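Local coordinates for protein 6-aminohexanoate-dimer hydrolase (Bacillus anthracis, PDB 4GB7) that is a putative 6-aminohexanoate-dimer hydrolase of the serine beta-lactamase clan, and probably hydrolyses amide bonds in small linear substrates, at residues A[113-118]-A[411-416]; A[156-161]-A[263-268]; A[279-284]-A[326-331]; A[357-362]-A[379-384]. All coordinates share one frame; numbering follows the deposited sequence. Where two conformers were deposited one is given.

Contact 1: residues A[113-118]-A[411-416]; sequences FVVVHN and IDIAHH
Ile413 of the C-terminal helix 402-417 sets its two branches against Phe113 and Val115 of strand 110-117, a helix packed against the five-stranded antiparallel sheet of the beta-lactamase-type fold. Ile411 and Asp412 begin this turn of the helix on the side turned from the strand; their carbonyl oxygens receive the backbone N atoms of His415 and His416, each at 3.0 Å, and Asp412 has a weak bond to Gln92. Ile413 comes next and carries the contact. Its CG1 lies beside the backbone N (chi1 -65°) and continues extended to CD1, whereas CG2 is anti to that N, so the two methyls diverge along the strand. Ile413 CD1 meets Phe113 CZ at 4.1 Å, near the plane of the ring and at its edge, the two side chains approaching from opposite directions. Ile413 CG2 reaches Val115 CG1 at 4.3 Å. No hydrogen bond joins the segments: the meeting is apolar and buried, with the CA atoms of Val115 and Ile413 still 9.0 Å apart. Met387 of the adjacent strand 387-393 touches Val115, Ile413 and Ala414 and fills in the same layer. On the other face of strand 110-117, Val114 and Val116 pack on helix 307-318, so the sheet is sandwiched between two helices. After Ala414, His415 turns off the strand and bonds through ND1 to Gln422 and through NE2 to Gln366. Ile411 O lies 3.4 Å above one face of the His415 ring, offset toward its rim.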
# COMPACT_ATOMS: atom_id res chain seq x y z
N PHE A 113 -0.07 15.40 -1.10
CA PHE A 113 0.81 15.19 -2.24
C PHE A 113 2.19 15.67 -1.81
O PHE A 113 2.36 16.80 -1.43
CB PHE A 113 0.28 15.90 -3.46
CG PHE A 113 1.01 15.57 -4.72
CD1 PHE A 113 0.77 14.37 -5.38
CD2 PHE A 113 1.96 16.44 -5.24
CE1 PHE A 113 1.43 14.07 -6.55
CE2 PHE A 113 2.58 16.16 -6.44
CZ PHE A 113 2.35 14.96 -7.07
N VAL A 114 3.15 14.75 -1.80
CA VAL A 114 4.52 15.04 -1.39
C VAL A 114 5.51 14.59 -2.48
O VAL A 114 5.46 13.40 -2.93
CB VAL A 114 4.86 14.33 -0.08
CG1 VAL A 114 6.33 14.49 0.29
CG2 VAL A 114 3.92 14.79 1.07
N VAL A 115 6.42 15.49 -2.84
CA VAL A 115 7.47 15.23 -3.82
C VAL A 115 8.85 15.46 -3.16
O VAL A 115 9.15 16.52 -2.64
CB VAL A 115 7.37 16.10 -5.07
CG1 VAL A 115 8.48 15.74 -6.08
CG2 VAL A 115 5.97 16.07 -5.67
N VAL A 116 9.66 14.42 -3.20
CA VAL A 116 11.02 14.42 -2.67
C VAL A 116 11.96 14.17 -3.87
O VAL A 116 11.65 13.33 -4.75
CB VAL A 116 11.23 13.34 -1.64
CG1 VAL A 116 12.65 13.38 -1.05
CG2 VAL A 116 10.24 13.50 -0.49
N HIS A 117 13.06 14.90 -3.93
CA HIS A 117 14.01 14.86 -5.07
C HIS A 117 15.41 14.98 -4.54
O HIS A 117 15.73 15.89 -3.78
CB HIS A 117 13.74 16.00 -6.03
CG HIS A 117 14.59 15.96 -7.26
ND1 HIS A 117 15.21 17.06 -7.74
CD2 HIS A 117 14.92 14.90 -8.11
CE1 HIS A 117 15.91 16.72 -8.87
NE2 HIS A 117 15.74 15.39 -9.09
N ASN A 118 16.23 13.98 -4.85
CA ASN A 118 17.58 13.89 -4.30
C ASN A 118 17.58 14.02 -2.77
O ASN A 118 18.49 14.61 -2.16
CB ASN A 118 18.55 14.93 -4.93
CG ASN A 118 18.74 14.74 -6.42
OD1 ASN A 118 19.01 13.62 -6.87
ND2 ASN A 118 18.63 15.81 -7.20
N ILE A 411 6.17 11.35 -14.37
CA ILE A 411 7.28 11.43 -15.32
C ILE A 411 7.59 12.89 -15.68
O ILE A 411 8.76 13.32 -15.64
CB ILE A 411 7.02 10.57 -16.58
CG1 ILE A 411 6.83 9.09 -16.23
CG2 ILE A 411 8.22 10.77 -17.55
CD1 ILE A 411 6.38 8.19 -17.37
N ASP A 412 6.57 13.67 -16.02
CA ASP A 412 6.78 15.05 -16.31
C ASP A 412 7.34 15.86 -15.16
O ASP A 412 8.22 16.72 -15.38
CB ASP A 412 5.50 15.70 -16.82
CG ASP A 412 5.10 15.21 -18.22
OD1 ASP A 412 5.95 14.67 -18.99
OD2 ASP A 412 3.91 15.41 -18.54
N ILE A 413 6.86 15.60 -13.95
CA ILE A 413 7.44 16.25 -12.78
C ILE A 413 8.93 15.90 -12.64
O ILE A 413 9.75 16.77 -12.43
CB ILE A 413 6.67 15.95 -11.46
CG1 ILE A 413 5.28 16.55 -11.52
CG2 ILE A 413 7.50 16.44 -10.24
CD1 ILE A 413 4.34 16.02 -10.44
N ALA A 414 9.27 14.62 -12.71
CA ALA A 414 10.66 14.20 -12.64
C ALA A 414 11.53 14.95 -13.68
O ALA A 414 12.63 15.42 -13.38
CB ALA A 414 10.76 12.68 -12.87
N HIS A 415 11.09 15.00 -14.92
CA HIS A 415 11.91 15.60 -15.97
C HIS A 415 12.07 17.11 -15.73
O HIS A 415 13.10 17.69 -16.02
CB HIS A 415 11.29 15.36 -17.34
CG HIS A 415 11.36 13.93 -17.77
ND1 HIS A 415 10.78 13.47 -18.90
CD2 HIS A 415 11.93 12.81 -17.14
CE1 HIS A 415 11.03 12.14 -19.01
NE2 HIS A 415 11.71 11.75 -17.92
N HIS A 416 11.02 17.75 -15.21
CA HIS A 416 11.10 19.15 -14.80
C HIS A 416 12.12 19.40 -13.70
O HIS A 416 12.94 20.31 -13.81
CB HIS A 416 9.73 19.63 -14.40
CG HIS A 416 9.72 21.02 -13.84
ND1 HIS A 416 9.75 22.11 -14.62
CD2 HIS A 416 9.65 21.45 -12.54
CE1 HIS A 416 9.70 23.21 -13.84
NE2 HIS A 416 9.65 22.81 -12.56

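Contact 2: residues A[156-161]-A[263-268]; sequences ENRIDL and TITGKS
Arg158 and Ile264 lie alongside each other, their side chains running in opposite directions, so that one face of the Arg158 guanidinium rests over the CG2 methyl of Ile264. Arg158 NH2 stands 3.7 Å from Ile264 CG2, and Arg158 NE 3.8 Å from it. A bend in the arginine chain at chi3 (70°) turns the flat group over the methyl and carries NH2 onward to the C-terminal end of helix 251-265. Ile159 comes from another direction, crossing Ile264 at a slant: Ile159 CG2 meets Ile264 CG1 at 3.6 Å, closer than any guanidinium atom comes to the isoleucine's methyl. The same branch of Ile264 ends in CD1, 3.7 Å from the backbone O of Arg158. Tyr168 of helix 165-168 touches both isoleucines and continues this apolar patch. At the polar end, Arg158 NH2 lies 3.1 Å from Ile264 O, but the angle is too poor for a hydrogen bond. Its sound partner is a water held at the edge of the guanidinium, in its plane, 2.7 Å from Arg158 NH2; the same water donates to Thr265 O at 3.1 Å. The helix ends here: Gly266 has positive phi, and Thr265 OG1, whose main partner is Ile261 O, also accepts from Lys267 N in an ST turn. Loop 156-161 is thus joined to the helix end by an apolar face and a water bridge. A cation near the carbonyl end of a helix is probably favourable, its charge offsetting the partial negative charge there without any direct bond.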
# COMPACT_ATOMS: atom_id res chain seq x y z
N GLU A 156 17.51 -13.56 7.01
CA GLU A 156 17.97 -13.88 8.37
C GLU A 156 17.92 -15.40 8.57
O GLU A 156 18.26 -15.87 9.64
CB GLU A 156 17.09 -13.20 9.45
CG GLU A 156 17.09 -11.65 9.47
CD GLU A 156 15.96 -11.02 10.32
OE1 GLU A 156 15.33 -11.77 11.09
OE2 GLU A 156 15.68 -9.77 10.22
N ASN A 157 17.52 -16.13 7.54
CA ASN A 157 17.33 -17.60 7.55
C ASN A 157 16.29 -18.13 8.53
O ASN A 157 16.42 -19.23 9.09
CB ASN A 157 18.69 -18.28 7.67
CG ASN A 157 19.50 -18.10 6.39
OD1 ASN A 157 19.03 -18.42 5.29
ND2 ASN A 157 20.67 -17.52 6.51
N ARG A 158 15.26 -17.34 8.76
CA ARG A 158 14.16 -17.70 9.67
C ARG A 158 13.00 -18.36 8.94
O ARG A 158 12.16 -19.09 9.56
CB ARG A 158 13.69 -16.47 10.44
CG ARG A 158 14.80 -15.97 11.36
CD ARG A 158 14.34 -14.94 12.33
NE ARG A 158 13.47 -15.56 13.33
CZ ARG A 158 12.86 -14.89 14.30
NH1 ARG A 158 12.98 -13.56 14.38
NH2 ARG A 158 12.07 -15.54 15.14
N ILE A 159 12.91 -18.07 7.65
CA ILE A 159 11.95 -18.65 6.72
C ILE A 159 12.66 -18.86 5.37
O ILE A 159 13.71 -18.26 5.07
CB ILE A 159 10.70 -17.76 6.53
CG1 ILE A 159 11.04 -16.42 5.91
CG2 ILE A 159 9.90 -17.59 7.83
CD1 ILE A 159 9.88 -15.46 5.76
N ASP A 160 12.06 -19.72 4.55
CA ASP A 160 12.54 -20.05 3.23
C ASP A 160 11.40 -19.73 2.27
O ASP A 160 10.31 -20.31 2.38
CB ASP A 160 12.84 -21.54 3.21
CG ASP A 160 13.45 -22.02 1.89
OD1 ASP A 160 13.24 -21.44 0.83
OD2 ASP A 160 14.09 -23.09 1.93
N LEU A 161 11.68 -18.81 1.35
CA LEU A 161 10.67 -18.34 0.43
C LEU A 161 10.16 -19.42 -0.55
O LEU A 161 9.11 -19.29 -1.14
CB LEU A 161 11.19 -17.12 -0.32
CG LEU A 161 11.47 -15.88 0.52
CD1 LEU A 161 11.97 -14.73 -0.35
CD2 LEU A 161 10.24 -15.44 1.28
N THR A 263 3.61 -15.56 13.45
CA THR A 263 3.94 -16.87 13.98
C THR A 263 5.43 -17.05 14.21
O THR A 263 5.85 -17.57 15.30
CB THR A 263 3.41 -17.97 13.04
OG1 THR A 263 1.99 -17.87 12.98
CG2 THR A 263 3.77 -19.37 13.58
N ILE A 264 6.23 -16.72 13.20
CA ILE A 264 7.72 -16.80 13.33
C ILE A 264 8.30 -15.93 14.46
O ILE A 264 9.12 -16.37 15.25
CB ILE A 264 8.43 -16.52 11.99
CG1 ILE A 264 8.11 -17.62 10.97
CG2 ILE A 264 9.93 -16.29 12.17
CD1 ILE A 264 8.82 -18.94 11.17
N THR A 265 7.85 -14.68 14.55
CA THR A 265 8.47 -13.72 15.44
C THR A 265 7.84 -13.67 16.81
O THR A 265 8.45 -13.15 17.77
CB THR A 265 8.38 -12.31 14.83
OG1 THR A 265 7.03 -11.87 14.80
CG2 THR A 265 9.01 -12.26 13.46
N GLY A 266 6.62 -14.18 16.93
CA GLY A 266 5.92 -14.11 18.19
C GLY A 266 5.48 -12.70 18.57
O GLY A 266 5.14 -12.45 19.73
N LYS A 267 5.45 -11.80 17.59
CA LYS A 267 5.10 -10.38 17.80
C LYS A 267 4.02 -9.99 16.80
O LYS A 267 3.87 -10.66 15.78
CB LYS A 267 6.33 -9.49 17.60
CG LYS A 267 7.46 -9.72 18.60
CD LYS A 267 8.72 -8.98 18.25
CE LYS A 267 9.76 -9.07 19.38
NZ LYS A 267 10.93 -8.20 19.12
N SER A 268 3.28 -8.92 17.08
CA SER A 268 2.24 -8.48 16.17
C SER A 268 2.85 -7.91 14.89
O SER A 268 4.05 -7.62 14.82
CB SER A 268 1.33 -7.44 16.83
OG SER A 268 2.06 -6.25 17.02
O HOH W 1 11.42 -14.03 17.27

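Contact 3: residues A[279-284]-A[326-331]; sequences SQIGME and KQILPS
A water between Gln280 and Lys326 links the polar ends of the contact: it donates to Gln280 OE1 at 3.0 Å and stands close to the ammonium of Lys326. The lysine was modelled in two conformers and the approach of its NZ to the water is very short, so the bridge to the lysine is uncertain. The other end of the amide is firmly fixed. With chi2 near -75° the glutamine chain folds back, and Gln280 NE2 donates to Ser279 OG at 3.1 Å, almost straight (174°) and within the amide plane, while Ser279 OG also bonds to Ser274 O. Gln280 CB meets Ile328 CG2 at 4.1 Å. The second branch of Ile328 turns to Ile281, where Ile328 CG1 packs on Ile281 CG2 at 4.2 Å, the two chains passing at a slant. Tyr323 touches both isoleucines and completes the apolar layer beside the polar groups. Beyond the contact, Gln327 NE2 reaches forward to Leu329 O at 2.8 Å and also bonds to Asn320 O. Ile328 is presented by a tight bend: Gln327, the last residue of strand 326-327 in the two-stranded hairpin with 322-323, is the centre of an inverse gamma turn.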
# COMPACT_ATOMS: atom_id res chain seq x y z
N SER A 279 10.55 2.87 13.71
CA SER A 279 11.36 3.45 14.76
C SER A 279 12.79 3.74 14.28
O SER A 279 13.56 4.28 15.05
CB SER A 279 11.44 2.51 15.96
OG SER A 279 12.13 1.33 15.66
N GLN A 280 13.12 3.37 13.03
CA GLN A 280 14.50 3.33 12.55
C GLN A 280 14.87 4.36 11.52
O GLN A 280 16.05 4.49 11.22
CB GLN A 280 14.78 1.96 11.92
CG GLN A 280 14.48 0.80 12.87
CD GLN A 280 15.54 0.71 13.90
OE1 GLN A 280 16.70 0.52 13.55
NE2 GLN A 280 15.15 0.84 15.17
N ILE A 281 13.91 5.13 10.98
CA ILE A 281 14.26 6.05 9.87
C ILE A 281 13.76 7.48 10.06
O ILE A 281 13.43 8.18 9.09
CB ILE A 281 13.88 5.48 8.47
CG1 ILE A 281 12.34 5.33 8.30
CG2 ILE A 281 14.55 4.10 8.25
CD1 ILE A 281 11.93 4.94 6.88
N GLY A 282 13.68 7.90 11.33
CA GLY A 282 13.41 9.31 11.67
C GLY A 282 11.98 9.75 11.43
O GLY A 282 11.72 10.97 11.28
N MSE A 283 11.05 8.81 11.46
CA MSE A 283 9.60 9.11 11.27
C MSE A 283 9.11 10.13 12.30
O MSE A 283 9.48 10.08 13.47
CB MSE A 283 8.77 7.88 11.48
CG MSE A 283 9.11 6.68 10.56
SE MSE A 283 8.86 7.21 8.68
CE MSE A 283 8.52 5.40 8.07
N GLU A 284 8.28 11.05 11.84
CA GLU A 284 7.75 12.10 12.67
C GLU A 284 6.62 11.68 13.61
O GLU A 284 6.43 12.32 14.66
CB GLU A 284 7.19 13.20 11.75
CG GLU A 284 8.18 14.08 11.08
CD GLU A 284 7.45 15.04 10.17
OE1 GLU A 284 6.91 16.07 10.66
OE2 GLU A 284 7.39 14.76 8.97
N LYS A 326 23.39 2.40 7.82
CA LYS A 326 22.88 1.11 8.31
C LYS A 326 21.91 0.49 7.31
O LYS A 326 21.05 1.17 6.74
CB LYS A 326 22.18 1.26 9.67
CG LYS A 326 21.96 -0.04 10.42
CD LYS A 326 21.59 0.23 11.87
CE LYS A 326 21.30 -1.06 12.61
NZ LYS A 326 20.16 -1.79 11.99
N GLN A 327 22.05 -0.82 7.11
CA GLN A 327 21.15 -1.59 6.29
C GLN A 327 19.88 -1.94 7.08
O GLN A 327 19.75 -2.99 7.68
CB GLN A 327 21.88 -2.84 5.79
CG GLN A 327 21.31 -3.39 4.51
CD GLN A 327 21.46 -2.44 3.34
OE1 GLN A 327 22.54 -1.88 3.11
NE2 GLN A 327 20.37 -2.26 2.58
N ILE A 328 18.91 -1.05 7.00
CA ILE A 328 17.62 -1.20 7.66
C ILE A 328 16.82 -2.34 7.05
O ILE A 328 16.20 -3.15 7.79
CB ILE A 328 16.80 0.10 7.62
CG1 ILE A 328 17.62 1.26 8.17
CG2 ILE A 328 15.50 -0.08 8.41
CD1 ILE A 328 18.17 1.10 9.54
N LEU A 329 16.80 -2.39 5.72
CA LEU A 329 16.12 -3.41 4.98
C LEU A 329 17.06 -3.97 3.92
O LEU A 329 17.98 -3.33 3.51
CB LEU A 329 14.88 -2.79 4.31
CG LEU A 329 13.70 -2.46 5.25
CD1 LEU A 329 12.62 -1.77 4.44
CD2 LEU A 329 13.18 -3.67 5.97
N PRO A 330 16.84 -5.23 3.51
CA PRO A 330 17.69 -5.83 2.52
C PRO A 330 17.81 -5.00 1.24
O PRO A 330 16.79 -4.53 0.68
CB PRO A 330 17.02 -7.19 2.25
CG PRO A 330 16.21 -7.45 3.47
CD PRO A 330 15.77 -6.13 3.97
N SER A 331 19.05 -4.85 0.76
CA SER A 331 19.29 -4.18 -0.50
C SER A 331 18.66 -4.99 -1.66
O SER A 331 18.39 -4.46 -2.72
CB SER A 331 20.79 -3.97 -0.73
OG SER A 331 21.44 -5.23 -0.80
O HOH W 2 17.69 -1.80 12.00

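Contact 4: residues A[357-362]-A[379-384]; sequences NQWWIP and LYIDPK
Trp359 has its CG beside the backbone N (chi1 -68°) and its indole plane turned about CB-CG to stand roughly perpendicular to the CA-CB-CG plane (chi2 90°), which swings the six-membered ring toward Leu379 and Ile381. Leu379 answers with CG anti to its own backbone N, and the extended CG1 branch of Ile381 carries CD1 to the indole. The outer corner of the indole does the touching: Trp359 CH2 meets Leu379 CD2 at 3.8 Å and Ile381 CD1 at 3.9 Å. Ile381 CD1 also lies 4.1 Å from Trp359 CZ3. Both methyls come at a slant to the ring, neither squarely over it nor in its plane. The Ile381 side chain runs at about a right angle to that of the tryptophan, whereas Leu379 crosses it less steeply. Nothing polar passes between the segments, and all three touching residues are buried. The strands do not pair with each other here; the CA atoms of Trp359 and Leu379 are 9.9 Å apart, about two strand spacings. Strand 369-373 lies between them, with Trp360 bonded through its backbone to Glu370, and Leu379 to Val371. Phe369 of that middle strand meets the Trp359 ring edge to face, while Trp360, facing elsewhere, packs on Tyr249, of an unconfirmed SxxK-type arrangement as in serine beta-lactamases. Helix 307-318 closes over this side of the sheet, Leu317 touching both Trp359 and Ile381 and Met310 touching Leu379; Tyr380 points to the other side, where its ring meets Tyr410 of helix 402-417.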
# COMPACT_ATOMS: atom_id res chain seq x y z
N ASN A 357 7.20 -9.15 -5.42
CA ASN A 357 7.39 -8.90 -3.99
C ASN A 357 6.61 -7.71 -3.43
O ASN A 357 7.10 -6.91 -2.64
CB ASN A 357 8.92 -8.75 -3.74
CG ASN A 357 9.68 -10.04 -4.05
OD1 ASN A 357 9.11 -11.14 -3.93
ND2 ASN A 357 10.94 -9.91 -4.49
N GLN A 358 5.36 -7.65 -3.85
CA GLN A 358 4.36 -6.68 -3.40
C GLN A 358 4.45 -5.33 -4.09
O GLN A 358 3.69 -4.41 -3.74
CB GLN A 358 4.25 -6.56 -1.87
CG GLN A 358 4.13 -7.91 -1.13
CD GLN A 358 2.76 -8.57 -1.33
OE1 GLN A 358 1.79 -8.24 -0.65
NE2 GLN A 358 2.70 -9.57 -2.23
N TRP A 359 5.34 -5.21 -5.08
CA TRP A 359 5.51 -3.96 -5.88
C TRP A 359 5.12 -4.11 -7.36
O TRP A 359 5.37 -5.13 -8.01
CB TRP A 359 6.97 -3.50 -5.84
CG TRP A 359 7.42 -3.05 -4.50
CD1 TRP A 359 8.00 -3.81 -3.49
CD2 TRP A 359 7.43 -1.69 -4.02
NE1 TRP A 359 8.30 -3.05 -2.43
CE2 TRP A 359 7.98 -1.75 -2.69
CE3 TRP A 359 7.00 -0.46 -4.52
CZ2 TRP A 359 8.10 -0.63 -1.89
CZ3 TRP A 359 7.14 0.66 -3.72
CH2 TRP A 359 7.69 0.58 -2.42
N TRP A 360 4.49 -3.07 -7.90
CA TRP A 360 4.21 -2.94 -9.33
C TRP A 360 5.40 -2.34 -10.04
O TRP A 360 6.08 -1.42 -9.52
CB TRP A 360 3.01 -2.03 -9.61
CG TRP A 360 1.72 -2.46 -8.91
CD1 TRP A 360 1.34 -2.19 -7.62
CD2 TRP A 360 0.64 -3.29 -9.47
NE1 TRP A 360 0.12 -2.76 -7.34
CE2 TRP A 360 -0.35 -3.43 -8.43
CE3 TRP A 360 0.42 -3.91 -10.71
CZ2 TRP A 360 -1.51 -4.15 -8.61
CZ3 TRP A 360 -0.78 -4.59 -10.90
CH2 TRP A 360 -1.71 -4.73 -9.88
N ILE A 361 5.66 -2.86 -11.24
CA ILE A 361 6.77 -2.42 -12.07
C ILE A 361 6.21 -2.09 -13.43
O ILE A 361 5.98 -3.00 -14.25
CB ILE A 361 7.84 -3.54 -12.19
CG1 ILE A 361 8.31 -3.97 -10.82
CG2 ILE A 361 8.99 -3.07 -13.06
CD1 ILE A 361 8.95 -5.33 -10.79
N PRO A 362 5.91 -0.79 -13.66
CA PRO A 362 5.24 -0.41 -14.90
C PRO A 362 6.08 -0.51 -16.17
O PRO A 362 5.55 -0.37 -17.26
CB PRO A 362 4.91 1.09 -14.65
CG PRO A 362 5.91 1.57 -13.65
CD PRO A 362 6.05 0.35 -12.75
N LEU A 379 2.46 5.18 -3.63
CA LEU A 379 3.88 5.43 -3.35
C LEU A 379 4.66 5.11 -4.58
O LEU A 379 4.67 3.94 -5.04
CB LEU A 379 4.39 4.57 -2.17
CG LEU A 379 5.86 4.69 -1.84
CD1 LEU A 379 6.36 6.10 -1.48
CD2 LEU A 379 6.17 3.68 -0.72
N TYR A 380 5.34 6.08 -5.11
CA TYR A 380 6.00 5.98 -6.45
C TYR A 380 7.49 6.35 -6.29
O TYR A 380 7.84 7.42 -5.77
CB TYR A 380 5.31 6.94 -7.41
CG TYR A 380 5.92 7.07 -8.79
CD1 TYR A 380 5.51 6.26 -9.87
CD2 TYR A 380 6.89 8.03 -9.07
CE1 TYR A 380 6.05 6.39 -11.14
CE2 TYR A 380 7.44 8.17 -10.33
CZ TYR A 380 6.99 7.36 -11.38
OH TYR A 380 7.51 7.51 -12.64
N ILE A 381 8.37 5.45 -6.74
CA ILE A 381 9.80 5.65 -6.59
C ILE A 381 10.42 5.63 -7.97
O ILE A 381 10.28 4.63 -8.71
CB ILE A 381 10.43 4.55 -5.71
CG1 ILE A 381 9.66 4.52 -4.33
CG2 ILE A 381 11.93 4.78 -5.60
CD1 ILE A 381 10.12 3.44 -3.43
N ASP A 382 11.14 6.69 -8.29
CA ASP A 382 11.81 6.86 -9.59
C ASP A 382 13.31 6.88 -9.36
O ASP A 382 13.87 7.84 -8.93
CB ASP A 382 11.33 8.18 -10.22
CG ASP A 382 12.05 8.56 -11.50
OD1 ASP A 382 13.07 7.94 -11.82
OD2 ASP A 382 11.54 9.46 -12.25
N PRO A 383 13.98 5.74 -9.60
CA PRO A 383 15.41 5.69 -9.36
C PRO A 383 16.26 6.45 -10.40
O PRO A 383 17.42 6.74 -10.12
CB PRO A 383 15.71 4.21 -9.38
CG PRO A 383 14.56 3.56 -9.99
CD PRO A 383 13.45 4.52 -10.18
N LYS A 384 15.68 6.79 -11.57
CA LYS A 384 16.45 7.51 -12.58
C LYS A 384 16.60 8.98 -12.14
O LYS A 384 17.70 9.55 -12.23
CB LYS A 384 15.79 7.43 -13.96
CG LYS A 384 16.62 8.03 -15.09
CD LYS A 384 16.00 7.80 -16.45
CE LYS A 384 16.93 8.20 -17.58
NZ LYS A 384 16.64 9.61 -17.93

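From the N terminus, contact 1 opens first, on strand 110-117, and closes last, on helix 402-417, so its loop of nearly 300 residues encloses the other three. Within it contacts 2, 3 and 4 follow in series, each closing before the next opens, and none cross. Contact 2 ties the loop after helix 143-155 to the end of helix 251-265; contact 3 joins the loop after helix 269-278 to the 322-327 hairpin region; contact 4 joins strand 359-361 to strand 377-382 by side chains, across strand 369-373. Contacts 1 and 4 share the five-stranded sheet and touch, Ala414 CB lying 3.4 Å from Asp382 OD2. Contact 2 lies farthest from contact 1, with centres 36 Å apart.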